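Local coordinates for putative glucoamylase (Bacteroides uniformis, PDB 4GL3), which is a putative glucoamylase, probably a glycoside hydrolase that releases glucose from a glucan by cleaving its glycosidic bonds, at residues Leu303-Gly311 against Asp363-Trp371. Residues are numbered along the deposited sequence; the frame is centred on the assembly and turned at random.
Sequences LTASDGDKG and DAFNLTENW
Trp371 lies flat beneath the backbone of Gly308 and Asp309, where the 308-311 type I turn begins. Gly308 C sits 3.4 Å from Trp371 CH2 over the rim of the six-membered ring, while Asp309 CA stands above the five-membered ring in a CH-pi contact, 3.8 Å from its centroid. With CG anti to the backbone N (chi1 172°), the indole reaches out from the hairpin formed by strands 365-366 and 371-372, which carries a G1 bulge at Asn370 and Trp371. With an alanine in its place, the turn is likely to lose the flat surface under Gly308 and Asp309, leaving a gap. Beyond the indole, Asn366 ND2 donates to Asp309 OD1 (3.0 Å), striking the carboxylate from above its plane, with the two flat groups nearly perpendicular. At the other atom of the amide, Asn366 OD1 accepts from Glu369 N (2.8 Å), an Asx motif that ties the amide to its own loop. At the far end, Asp363 OD2 takes Asp307 N nearly along its C-O axis (2.9 Å). Ser306 OG donates a hydrogen bond to Asp307 O and is also hydrogen-bonded to Thr325 OG1. Asp307 OD2 and Asp363 OD2 lie 4.3 Å apart, and the salt bridge from Arg44 to Asp307 OD2, with a hydrogen bond to Ser375 OG, is likely to offset part of the repulsion.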
# COMPACT_ATOMS: atom_id res chain seq x y z
N LEU A 303 8.57 13.02 0.50
CA LEU A 303 9.36 12.34 -0.54
C LEU A 303 9.12 10.82 -0.54
O LEU A 303 9.28 10.14 0.49
CB LEU A 303 10.85 12.63 -0.33
CG LEU A 303 11.30 14.09 -0.34
CD1 LEU A 303 12.78 14.19 0.05
CD2 LEU A 303 11.02 14.74 -1.69
N THR A 304 8.71 10.30 -1.70
CA THR A 304 8.51 8.88 -1.91
C THR A 304 8.65 8.55 -3.42
O THR A 304 8.79 9.45 -4.26
CB THR A 304 7.15 8.47 -1.37
OG1 THR A 304 7.08 7.05 -1.27
CG2 THR A 304 5.97 8.98 -2.26
N ALA A 305 8.61 7.26 -3.74
CA ALA A 305 8.66 6.79 -5.13
C ALA A 305 7.47 7.31 -5.93
O ALA A 305 6.31 7.20 -5.50
CB ALA A 305 8.71 5.24 -5.21
N SER A 306 7.76 7.82 -7.12
CA SER A 306 6.71 8.31 -8.00
C SER A 306 7.27 8.69 -9.37
O SER A 306 8.49 8.68 -9.57
CB SER A 306 6.09 9.56 -7.35
OG SER A 306 6.97 10.65 -7.37
N ASP A 307 6.38 9.13 -10.27
CA ASP A 307 6.81 9.81 -11.48
C ASP A 307 7.59 11.08 -11.12
O ASP A 307 7.51 11.60 -9.99
CB ASP A 307 5.60 10.16 -12.37
CG ASP A 307 5.03 8.96 -13.13
OD1 ASP A 307 5.59 7.83 -13.08
OD2 ASP A 307 4.00 9.16 -13.82
N GLY A 308 8.37 11.55 -12.09
CA GLY A 308 9.23 12.69 -11.92
C GLY A 308 9.51 13.35 -13.24
O GLY A 308 9.34 12.75 -14.29
N ASP A 309 9.95 14.59 -13.20
CA ASP A 309 10.26 15.33 -14.41
C ASP A 309 11.35 14.66 -15.27
O ASP A 309 11.36 14.84 -16.46
CB ASP A 309 10.62 16.78 -14.12
CG ASP A 309 11.76 16.92 -13.09
OD1 ASP A 309 11.63 16.43 -11.95
OD2 ASP A 309 12.77 17.56 -13.43
N LYS A 310 12.23 13.87 -14.67
CA LYS A 310 13.27 13.16 -15.41
C LYS A 310 12.96 11.66 -15.50
O LYS A 310 13.77 10.89 -15.98
CB LYS A 310 14.61 13.33 -14.70
CG LYS A 310 15.10 14.77 -14.51
CD LYS A 310 15.34 15.48 -15.83
CE LYS A 310 16.58 16.37 -15.76
NZ LYS A 310 16.48 17.58 -16.63
N GLY A 311 11.81 11.24 -15.01
CA GLY A 311 11.45 9.83 -15.01
C GLY A 311 11.13 9.35 -13.60
O GLY A 311 11.32 10.08 -12.62
N ASP A 363 0.21 12.82 -9.67
CA ASP A 363 1.15 11.96 -8.97
C ASP A 363 2.27 12.66 -8.22
O ASP A 363 2.70 12.16 -7.17
CB ASP A 363 1.79 10.99 -9.93
CG ASP A 363 2.43 9.83 -9.22
OD1 ASP A 363 1.75 9.19 -8.36
OD2 ASP A 363 3.59 9.51 -9.56
N ALA A 364 2.76 13.75 -8.78
CA ALA A 364 3.96 14.41 -8.29
C ALA A 364 4.14 15.74 -8.99
O ALA A 364 3.51 16.02 -10.04
CB ALA A 364 5.21 13.53 -8.49
N PHE A 365 5.01 16.56 -8.43
CA PHE A 365 5.36 17.85 -9.00
C PHE A 365 6.76 18.27 -8.59
O PHE A 365 7.32 17.79 -7.58
CB PHE A 365 4.34 18.97 -8.65
CG PHE A 365 4.26 19.28 -7.17
CD1 PHE A 365 3.46 18.52 -6.32
CD2 PHE A 365 5.01 20.33 -6.62
CE1 PHE A 365 3.39 18.81 -4.96
CE2 PHE A 365 4.97 20.59 -5.28
CZ PHE A 365 4.17 19.82 -4.44
N ASN A 366 7.32 19.17 -9.38
CA ASN A 366 8.65 19.74 -9.16
C ASN A 366 8.56 21.24 -9.40
O ASN A 366 8.59 21.69 -10.56
CB ASN A 366 9.67 19.11 -10.09
CG ASN A 366 11.09 19.63 -9.88
OD1 ASN A 366 11.31 20.81 -9.54
ND2 ASN A 366 12.07 18.75 -10.07
N LEU A 367 8.44 22.03 -8.34
CA LEU A 367 8.29 23.48 -8.51
C LEU A 367 9.57 24.13 -9.07
O LEU A 367 9.47 25.16 -9.75
CB LEU A 367 7.88 24.14 -7.18
CG LEU A 367 6.49 23.79 -6.65
CD1 LEU A 367 6.17 24.64 -5.43
CD2 LEU A 367 5.43 23.96 -7.73
N THR A 368 10.74 23.55 -8.82
CA THR A 368 12.00 24.09 -9.36
C THR A 368 12.00 24.00 -10.88
O THR A 368 12.43 24.94 -11.52
CB THR A 368 13.28 23.37 -8.82
OG1 THR A 368 13.23 23.26 -7.39
CG2 THR A 368 14.56 24.14 -9.23
N GLU A 369 11.54 22.89 -11.46
CA GLU A 369 11.50 22.75 -12.94
C GLU A 369 10.13 23.12 -13.52
O GLU A 369 9.89 22.92 -14.70
CB GLU A 369 11.84 21.33 -13.38
CG GLU A 369 13.09 20.72 -12.76
CD GLU A 369 14.36 21.48 -13.09
OE1 GLU A 369 14.42 22.11 -14.16
OE2 GLU A 369 15.31 21.42 -12.28
N ASN A 370 9.24 23.63 -12.68
CA ASN A 370 7.87 23.98 -13.05
C ASN A 370 7.10 22.83 -13.71
O ASN A 370 6.42 23.02 -14.69
CB ASN A 370 7.88 25.25 -13.93
CG ASN A 370 6.49 25.86 -14.10
OD1 ASN A 370 5.62 25.74 -13.23
ND2 ASN A 370 6.28 26.50 -15.22
N TRP A 371 7.21 21.64 -13.15
CA TRP A 371 6.64 20.45 -13.73
C TRP A 371 5.58 19.85 -12.81
O TRP A 371 5.77 19.74 -11.59
CB TRP A 371 7.76 19.44 -14.01
CG TRP A 371 7.29 18.10 -14.44
CD1 TRP A 371 7.03 17.71 -15.72
CD2 TRP A 371 7.04 16.96 -13.61
NE1 TRP A 371 6.62 16.40 -15.73
CE2 TRP A 371 6.63 15.91 -14.45
CE3 TRP A 371 7.15 16.72 -12.23
CZ2 TRP A 371 6.27 14.66 -13.96
CZ3 TRP A 371 6.81 15.46 -11.75
CH2 TRP A 371 6.38 14.43 -12.61